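Local atomic coordinates of serine hydrolase CCSP0084 (Cycloclasticus sp. P1, PDB entry 4I3F), a protein that probably hydrolyses esters and the carbon-carbon bond of meta-cleavage products, as a serine hydrolase of the alpha/beta hydrolase fold. Residues F35-L49 with L67-D80. Sequence-based numbering, arbitrary orientation. Where two conformers were deposited one is given.
Sequences FLNEAGTDKDTSILL and LPFLAENYHCLAPD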
ATOM      1  N   PHE A  35       1.070   3.725  14.574  1.00 14.81           N
ATOM      2  CA  PHE A  35       0.667   5.111  14.378  1.00 15.76           C
ATOM      3  C   PHE A  35      -0.493   5.116  13.397  1.00 14.99           C
ATOM      4  O   PHE A  35      -0.402   4.529  12.319  1.00 12.81           O
ATOM      5  CB  PHE A  35       1.827   5.946  13.845  1.00 16.39           C
ATOM      6  CG  PHE A  35       1.471   7.390  13.629  1.00 17.47           C
ATOM      7  CD1 PHE A  35       1.377   8.261  14.708  1.00 17.03           C
ATOM      8  CD2 PHE A  35       1.209   7.867  12.352  1.00 14.87           C
ATOM      9  CE1 PHE A  35       1.041   9.588  14.523  1.00 22.69           C
ATOM     10  CE2 PHE A  35       0.874   9.191  12.156  1.00 18.35           C
ATOM     11  CZ  PHE A  35       0.788  10.057  13.242  1.00 18.58           C
ATOM     12  N   LEU A  36      -1.589   5.762  13.781  1.00 15.95           N
ATOM     13  CA  LEU A  36      -2.819   5.684  13.011  1.00 15.24           C
ATOM     14  C   LEU A  36      -3.348   7.056  12.616  1.00 14.16           C
ATOM     15  O   LEU A  36      -3.469   7.949  13.450  1.00 19.02           O
ATOM     16  CB  LEU A  36      -3.883   4.951  13.829  1.00 18.14           C
ATOM     17  CG  LEU A  36      -5.254   4.819  13.172  1.00 19.21           C
ATOM     18  CD1 LEU A  36      -5.182   3.890  11.973  1.00 18.15           C
ATOM     19  CD2 LEU A  36      -6.288   4.346  14.180  1.00 17.48           C
ATOM     20  N   ASN A  37      -3.645   7.227  11.334  1.00 16.71           N
ATOM     21  CA  ASN A  37      -4.416   8.383  10.885  1.00 19.65           C
ATOM     22  C   ASN A  37      -5.882   7.990  10.681  1.00 16.36           C
ATOM     23  O   ASN A  37      -6.164   6.930  10.127  1.00 15.42           O
ATOM     24  CB  ASN A  37      -3.860   8.904   9.565  1.00 17.94           C
ATOM     25  CG  ASN A  37      -2.396   9.295   9.659  1.00 16.54           C
ATOM     26  OD1 ASN A  37      -2.070  10.392  10.092  1.00 17.84           O
ATOM     27  ND2 ASN A  37      -1.511   8.403   9.228  1.00 12.17           N
ATOM     28  N   GLU A  38      -6.803   8.840  11.129  1.00 14.73           N
ATOM     29  CA  GLU A  38      -8.233   8.590  10.957  1.00 17.65           C
ATOM     30  C   GLU A  38      -8.973   9.824  10.459  1.00 18.61           C
ATOM     31  O   GLU A  38      -8.634  10.951  10.810  1.00 20.17           O
ATOM     32  CB  GLU A  38      -8.870   8.176  12.284  1.00 21.83           C
ATOM     33  CG  GLU A  38      -8.786   6.709  12.610  1.00 22.56           C
ATOM     34  CD  GLU A  38      -9.506   6.385  13.901  1.00 25.78           C
ATOM     35  OE1 GLU A  38      -8.953   6.694  14.976  1.00 24.06           O
ATOM     36  OE2 GLU A  38     -10.625   5.841  13.835  1.00 21.53           O
ATOM     37  N   ALA A  39     -10.015   9.610   9.668  1.00 18.40           N
ATOM     38  CA  ALA A  39     -10.921  10.702   9.321  1.00 18.84           C
ATOM     39  C   ALA A  39     -12.316  10.122   9.145  1.00 19.23           C
ATOM     40  O   ALA A  39     -12.458   8.909   8.970  1.00 19.23           O
ATOM     41  CB  ALA A  39     -10.459  11.403   8.058  1.00 22.55           C
ATOM     42  N   GLY A  40     -13.332  10.981   9.188  1.00 21.14           N
ATOM     43  CA  GLY A  40     -14.707  10.540   9.032  1.00 20.65           C
ATOM     44  C   GLY A  40     -15.108   9.570  10.128  1.00 21.09           C
ATOM     45  O   GLY A  40     -15.838   8.612   9.883  1.00 19.97           O
ATOM     46  N   THR A  41     -14.651   9.830  11.349  1.00 23.46           N
ATOM     47  CA  THR A  41     -14.832   8.875  12.437  1.00 20.62           C
ATOM     48  C   THR A  41     -16.292   8.698  12.858  1.00 24.44           C
ATOM     49  O   THR A  41     -16.626   7.746  13.564  1.00 28.98           O
ATOM     50  CB  THR A  41     -13.959   9.224  13.658  1.00 22.82           C
ATOM     51  OG1 THR A  41     -14.263  10.549  14.108  1.00 23.74           O
ATOM     52  CG2 THR A  41     -12.477   9.150  13.292  1.00 27.79           C
ATOM     53  N   ASP A  42     -17.155   9.603  12.409  1.00 21.54           N
ATOM     54  CA  ASP A  42     -18.578   9.513  12.711  1.00 28.40           C
ATOM     55  C   ASP A  42     -19.347   8.646  11.707  1.00 31.41           C
ATOM     56  O   ASP A  42     -20.530   8.358  11.911  1.00 30.49           O
ATOM     57  CB  ASP A  42     -19.196  10.911  12.794  1.00 34.30           C
ATOM     58  CG  ASP A  42     -18.906  11.760  11.562  1.00 45.61           C
ATOM     59  OD1 ASP A  42     -17.885  11.517  10.882  1.00 38.20           O
ATOM     60  OD2 ASP A  42     -19.695  12.692  11.283  1.00 51.09           O
ATOM     61  N   LYS A  43     -18.674   8.228  10.635  1.00 23.56           N
ATOM     62  CA  LYS A  43     -19.329   7.449   9.576  1.00 24.46           C
ATOM     63  C   LYS A  43     -19.484   5.968   9.943  1.00 25.37           C
ATOM     64  O   LYS A  43     -18.695   5.422  10.715  1.00 28.44           O
ATOM     65  CB  LYS A  43     -18.566   7.582   8.250  1.00 21.10           C
ATOM     66  CG  LYS A  43     -18.342   9.026   7.793  1.00 25.71           C
ATOM     67  CD  LYS A  43     -19.655   9.759   7.563  1.00 25.23           C
ATOM     68  CE  LYS A  43     -19.415  11.211   7.189  1.00 31.29           C
ATOM     69  NZ  LYS A  43     -20.686  11.924   6.856  1.00 34.23           N
ATOM     70  N   ASP A  44     -20.493   5.319   9.364  1.00 28.43           N
ATOM     71  CA  ASP A  44     -20.849   3.955   9.748  1.00 26.24           C
ATOM     72  C   ASP A  44     -20.018   2.870   9.058  1.00 26.92           C
ATOM     73  O   ASP A  44     -19.785   1.803   9.624  1.00 26.19           O
ATOM     74  CB  ASP A  44     -22.338   3.707   9.498  1.00 33.79           C
ATOM     75  CG  ASP A  44     -23.229   4.702  10.226  1.00 43.75           C
ATOM     76  OD1 ASP A  44     -22.863   5.148  11.338  1.00 43.26           O
ATOM     77  OD2 ASP A  44     -24.298   5.041   9.675  1.00 44.08           O
ATOM     78  N   THR A  45     -19.569   3.137   7.837  1.00 18.58           N
ATOM     79  CA  THR A  45     -18.815   2.138   7.084  1.00 14.19           C
ATOM     80  C   THR A  45     -17.362   2.587   6.984  1.00 16.90           C
ATOM     81  O   THR A  45     -17.089   3.766   6.736  1.00 16.46           O
ATOM     82  CB  THR A  45     -19.399   1.937   5.682  1.00 18.44           C
ATOM     83  OG1 THR A  45     -20.787   1.586   5.785  1.00 26.51           O
ATOM     84  CG2 THR A  45     -18.642   0.846   4.931  1.00 17.18           C
ATOM     85  N   SER A  46     -16.431   1.660   7.189  1.00 14.94           N
ATOM     86  CA  SER A  46     -15.016   2.025   7.218  1.00 12.87           C
ATOM     87  C   SER A  46     -14.228   1.571   5.993  1.00 14.93           C
ATOM     88  O   SER A  46     -14.629   0.646   5.282  1.00 12.73           O
ATOM     89  CB  SER A  46     -14.350   1.512   8.499  1.00 14.74           C
ATOM     90  OG  SER A  46     -14.391   0.101   8.575  1.00 18.87           O
ATOM     91  N   ILE A  47     -13.109   2.258   5.749  1.00 12.55           N
ATOM     92  CA  ILE A  47     -12.130   1.859   4.743  1.00  9.46           C
ATOM     93  C   ILE A  47     -10.762   1.869   5.414  1.00 10.60           C
ATOM     94  O   ILE A  47     -10.383   2.864   6.042  1.00 11.82           O
ATOM     95  CB  ILE A  47     -12.080   2.836   3.551  1.00 10.76           C
ATOM     96  CG1 ILE A  47     -13.460   3.045   2.930  1.00 11.39           C
ATOM     97  CG2 ILE A  47     -11.101   2.336   2.493  1.00 13.38           C
ATOM     98  CD1 ILE A  47     -13.478   4.166   1.881  1.00 12.16           C
ATOM     99  N   LEU A  48     -10.043   0.753   5.303  1.00  9.00           N
ATOM    100  CA  LEU A  48      -8.673   0.642   5.803  1.00  9.63           C
ATOM    101  C   LEU A  48      -7.756   0.828   4.602  1.00 11.64           C
ATOM    102  O   LEU A  48      -7.874   0.097   3.619  1.00 12.55           O
ATOM    103  CB  LEU A  48      -8.450  -0.744   6.419  1.00  9.91           C
ATOM    104  CG  LEU A  48      -7.026  -1.091   6.887  1.00  7.91           C
ATOM    105  CD1 LEU A  48      -6.587  -0.160   8.008  1.00  7.62           C
ATOM    106  CD2 LEU A  48      -6.929  -2.541   7.340  1.00  8.56           C
ATOM    107  N   LEU A  49      -6.858   1.810   4.667  1.00  9.63           N
ATOM    108  CA  LEU A  49      -5.975   2.104   3.537  1.00  7.60           C
ATOM    109  C   LEU A  49      -4.544   1.727   3.881  1.00 10.95           C
ATOM    110  O   LEU A  49      -3.993   2.196   4.884  1.00 12.48           O
ATOM    111  CB  LEU A  49      -6.047   3.591   3.152  1.00  9.71           C
ATOM    112  CG  LEU A  49      -7.417   4.045   2.635  1.00 13.09           C
ATOM    113  CD1 LEU A  49      -8.182   4.765   3.733  1.00 12.49           C
ATOM    114  CD2 LEU A  49      -7.294   4.918   1.399  1.00 15.17           C
ATOM    115  N   LEU A  67      -7.783  10.604   1.696  0.50 18.94           N
ATOM    116  CA  LEU A  67      -8.439  10.653   3.007  0.50 20.88           C
ATOM    117  C   LEU A  67      -9.544  11.707   3.134  0.50 20.97           C
ATOM    118  O   LEU A  67     -10.659  11.363   3.522  0.50 21.57           O
ATOM    119  CB  LEU A  67      -7.420  10.807   4.148  0.50 21.92           C
ATOM    120  CG  LEU A  67      -6.525   9.623   4.498  0.50 19.81           C
ATOM    121  CD1 LEU A  67      -5.591  10.015   5.620  0.50 21.48           C
ATOM    122  CD2 LEU A  67      -7.336   8.407   4.886  0.50 22.26           C
ATOM    123  N   PRO A  68      -9.248  12.987   2.818  1.00 25.16           N
ATOM    124  CA  PRO A  68     -10.304  13.995   2.974  1.00 26.99           C
ATOM    125  C   PRO A  68     -11.483  13.722   2.065  1.00 30.24           C
ATOM    126  O   PRO A  68     -12.625  13.984   2.447  1.00 23.77           O
ATOM    127  CB  PRO A  68      -9.626  15.297   2.523  1.00 33.34           C
ATOM    128  CG  PRO A  68      -8.182  15.057   2.670  1.00 36.24           C
ATOM    129  CD  PRO A  68      -7.991  13.604   2.348  1.00 33.60           C
ATOM    130  N   PHE A  69     -11.207  13.201   0.873  1.00 23.21           N
ATOM    131  CA  PHE A  69     -12.265  12.938  -0.088  1.00 17.98           C
ATOM    132  C   PHE A  69     -13.162  11.806   0.391  1.00 19.06           C
ATOM    133  O   PHE A  69     -14.388  11.954   0.431  1.00 23.92           O
ATOM    134  CB  PHE A  69     -11.677  12.596  -1.459  1.00 21.23           C
ATOM    135  CG  PHE A  69     -12.716  12.329  -2.505  1.00 22.50           C
ATOM    136  CD1 PHE A  69     -13.410  13.373  -3.095  1.00 27.83           C
ATOM    137  CD2 PHE A  69     -13.014  11.031  -2.888  1.00 19.41           C
ATOM    138  CE1 PHE A  69     -14.377  13.129  -4.053  1.00 29.64           C
ATOM    139  CE2 PHE A  69     -13.979  10.786  -3.847  1.00 16.02           C
ATOM    140  CZ  PHE A  69     -14.654  11.830  -4.432  1.00 22.85           C
ATOM    141  N   LEU A  70     -12.551  10.679   0.749  1.00 17.77           N
ATOM    142  CA  LEU A  70     -13.307   9.503   1.172  1.00 14.97           C
ATOM    143  C   LEU A  70     -14.007   9.739   2.510  1.00 19.04           C
ATOM    144  O   LEU A  70     -15.087   9.201   2.759  1.00 18.22           O
ATOM    145  CB  LEU A  70     -12.406   8.276   1.238  1.00 14.67           C
ATOM    146  CG  LEU A  70     -11.841   7.792  -0.097  1.00 15.20           C
ATOM    147  CD1 LEU A  70     -10.740   6.775   0.143  1.00 12.78           C
ATOM    148  CD2 LEU A  70     -12.938   7.169  -0.932  1.00 21.60           C
ATOM    149  N   ALA A  71     -13.405  10.568   3.358  1.00 18.81           N
ATOM    150  CA  ALA A  71     -13.975  10.836   4.678  1.00 25.82           C
ATOM    151  C   ALA A  71     -15.321  11.554   4.656  1.00 23.13           C
ATOM    152  O   ALA A  71     -15.998  11.607   5.682  1.00 24.76           O
ATOM    153  CB  ALA A  71     -12.991  11.583   5.556  1.00 23.65           C
ATOM    154  N   GLU A  72     -15.714  12.123   3.516  1.00 23.89           N
ATOM    155  CA  GLU A  72     -17.029  12.745   3.382  0.50 27.71           C
ATOM    156  C   GLU A  72     -18.132  11.706   3.578  1.00 24.85           C
ATOM    157  O   GLU A  72     -19.260  12.039   3.929  1.00 29.94           O
ATOM    158  CB  GLU A  72     -17.189  13.385   1.998  0.50 28.81           C
ATOM    159  CG  GLU A  72     -16.217  14.518   1.681  0.50 33.66           C
ATOM    160  CD  GLU A  72     -16.359  15.014   0.249  0.50 43.40           C
ATOM    161  OE1 GLU A  72     -17.238  14.498  -0.475  0.50 42.97           O
ATOM    162  OE2 GLU A  72     -15.594  15.916  -0.154  0.50 48.40           O
ATOM    163  N   ASN A  73     -17.802  10.442   3.328  1.00 22.19           N
ATOM    164  CA  ASN A  73     -18.806   9.389   3.379  1.00 20.47           C
ATOM    165  C   ASN A  73     -18.354   8.122   4.097  1.00 19.19           C
ATOM    166  O   ASN A  73     -19.174   7.253   4.418  1.00 21.03           O
ATOM    167  CB  ASN A  73     -19.286   9.067   1.955  1.00 24.39           C
ATOM    168  CG  ASN A  73     -19.914  10.275   1.266  1.00 30.74           C
ATOM    169  OD1 ASN A  73     -19.260  10.977   0.491  1.00 32.80           O
ATOM    170  ND2 ASN A  73     -21.181  10.530   1.561  1.00 28.82           N
ATOM    171  N   TYR A  74     -17.055   8.014   4.363  1.00 16.45           N
ATOM    172  CA  TYR A  74     -16.504   6.801   4.963  1.00 16.10           C
ATOM    173  C   TYR A  74     -15.591   7.087   6.145  1.00 17.89           C
ATOM    174  O   TYR A  74     -14.911   8.115   6.179  1.00 16.53           O
ATOM    175  CB  TYR A  74     -15.718   5.990   3.923  1.00 15.14           C
ATOM    176  CG  TYR A  74     -16.597   5.395   2.851  1.00 15.24           C
ATOM    177  CD1 TYR A  74     -17.233   4.173   3.048  1.00 17.36           C
ATOM    178  CD2 TYR A  74     -16.810   6.066   1.648  1.00 14.99           C
ATOM    179  CE1 TYR A  74     -18.043   3.633   2.081  1.00 19.90           C
ATOM    180  CE2 TYR A  74     -17.626   5.539   0.679  1.00 15.53           C
ATOM    181  CZ  TYR A  74     -18.238   4.320   0.902  1.00 20.68           C
ATOM    182  OH  TYR A  74     -19.052   3.786  -0.065  1.00 19.03           O
ATOM    183  N   HIS A  75     -15.584   6.170   7.111  1.00 17.30           N
ATOM    184  CA  HIS A  75     -14.625   6.205   8.209  1.00 14.87           C
ATOM    185  C   HIS A  75     -13.313   5.645   7.703  1.00 13.44           C
ATOM    186  O   HIS A  75     -13.200   4.447   7.448  1.00 15.49           O
ATOM    187  CB  HIS A  75     -15.141   5.362   9.379  1.00 15.08           C
ATOM    188  CG  HIS A  75     -14.184   5.255  10.528  1.00 17.79           C
ATOM    189  ND1 HIS A  75     -14.333   4.323  11.532  1.00 19.51           N
ATOM    190  CD2 HIS A  75     -13.061   5.954  10.828  1.00 18.22           C
ATOM    191  CE1 HIS A  75     -13.346   4.452  12.403  1.00 24.82           C
ATOM    192  NE2 HIS A  75     -12.564   5.438  12.000  1.00 24.98           N
ATOM    193  N   CYS A  76     -12.310   6.506   7.554  1.00 14.88           N
ATOM    194  CA  CYS A  76     -11.027   6.075   7.012  1.00 14.99           C
ATOM    195  C   CYS A  76      -9.997   5.810   8.096  1.00 13.12           C
ATOM    196  O   CYS A  76      -9.805   6.636   8.989  1.00 15.77           O
ATOM    197  CB  CYS A  76     -10.484   7.132   6.053  1.00 14.19           C
ATOM    198  SG  CYS A  76     -11.508   7.360   4.584  1.00 16.90           S
ATOM    199  N   LEU A  77      -9.331   4.658   8.003  1.00 14.45           N
ATOM    200  CA  LEU A  77      -8.211   4.330   8.875  1.00 13.57           C
ATOM    201  C   LEU A  77      -6.984   4.101   7.993  1.00  9.81           C
ATOM    202  O   LEU A  77      -7.012   3.263   7.093  1.00 11.96           O
ATOM    203  CB  LEU A  77      -8.514   3.082   9.711  1.00 13.64           C
ATOM    204  CG  LEU A  77      -9.752   3.211  10.603  1.00 16.44           C
ATOM    205  CD1 LEU A  77     -10.996   2.676   9.908  1.00 15.69           C
ATOM    206  CD2 LEU A  77      -9.531   2.514  11.940  1.00 24.38           C
ATOM    207  N   ALA A  78      -5.920   4.864   8.235  1.00 11.35           N
ATOM    208  CA  ALA A  78      -4.693   4.740   7.443  1.00  9.34           C
ATOM    209  C   ALA A  78      -3.489   4.647   8.365  1.00  9.93           C
ATOM    210  O   ALA A  78      -2.947   5.667   8.793  1.00 12.57           O
ATOM    211  CB  ALA A  78      -4.542   5.933   6.504  1.00 14.53           C
ATOM    212  N   PRO A  79      -3.074   3.421   8.696  1.00 10.58           N
ATOM    213  CA  PRO A  79      -1.946   3.281   9.622  1.00 12.47           C
ATOM    214  C   PRO A  79      -0.593   3.291   8.916  1.00 10.77           C
ATOM    215  O   PRO A  79      -0.510   2.931   7.735  1.00  9.93           O
ATOM    216  CB  PRO A  79      -2.179   1.894  10.216  1.00  9.39           C
ATOM    217  CG  PRO A  79      -2.819   1.112   9.046  1.00  9.87           C
ATOM    218  CD  PRO A  79      -3.737   2.130   8.411  1.00 11.50           C
ATOM    219  N   ASP A  80       0.451   3.697   9.634  1.00 13.26           N
ATOM    220  CA  ASP A  80       1.806   3.376   9.209  1.00 10.99           C
ATOM    221  C   ASP A  80       1.945   1.870   9.395  1.00 13.63           C
ATOM    222  O   ASP A  80       1.665   1.330  10.469  1.00 12.33           O
ATOM    223  CB  ASP A  80       2.867   4.103  10.044  1.00 11.84           C
ATOM    224  CG  ASP A  80       2.977   5.591   9.718  1.00 16.48           C
ATOM    225  OD1 ASP A  80       2.278   6.080   8.803  1.00 14.40           O
ATOM    226  OD2 ASP A  80       3.783   6.278  10.387  1.00 16.27           O
TER
HETATM  227  O   HOH W   1       1.350   8.700   8.377  1.00 15.77           O
HETATM  228  O   HOH W   2     -16.902   3.060  11.200  1.00 28.75           O
HETATM  229  O   HOH W   3     -22.142  10.560   4.744  1.00 45.39           O
HETATM  230  O   HOH W   4     -19.563  14.077   5.743  1.00 52.33           O
HETATM  231  O   HOH W   5     -20.371   5.252   6.038  1.00 26.30           O
HETATM  232  O   HOH W   6      -1.495   3.091   5.208  1.00 12.94           O
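The His75 imidazole meets Thr41 CA over a face, in a CH-pi contact 4.1 Å from CA to the ring centroid. Leu77 CD1, from its own strand, lies over the centre of the opposite face, and Glu38, Ala39 O and a water bridging His75 ND1 to Lys43 O sit at the edge. The anti chi1 of His75 (176°) turns the ring along its own strand toward Leu77, where NE2 gives its hydrogen to Glu38 OE2 at 2.7 Å, only 3° out of the ring plane and on the anti lone pair; Glu38 OE1 is salt-bridged to Lys114, so both carboxylate oxygens are engaged. At the Tyr74 ring, Thr45 O approaches an edge and Ile47 CD1 comes to 3.5 Å from Tyr74 CG. The Asn37 amide points ND2 at Ala78 O (3.1 Å), which also accepts from Asn37 N, while a water links ND2 to Asp80 OD1; backbone N-H groups of Ala59 (to OD1) and Leu86 (to OD2) also hold that carboxylate.

Strand 75-79 runs between 32-39, antiparallel, and 46-50, parallel, in the central sheet of the alpha/beta hydrolase fold. Its backbone bonds to both include Ala78 N to Asn37 O and Leu77 N to Ile47 O (2.9 Å). On the face bearing Ile47 and Cys76, Leu49 CD2 meets Leu70 CD1 at 4.1 Å, packing helix 66-70 against the sheet.

Lys114 and the in-plane N-H probably keep Glu38 ionised, and the bond to OE2 places the NE2 proton and fixes the ring's turn.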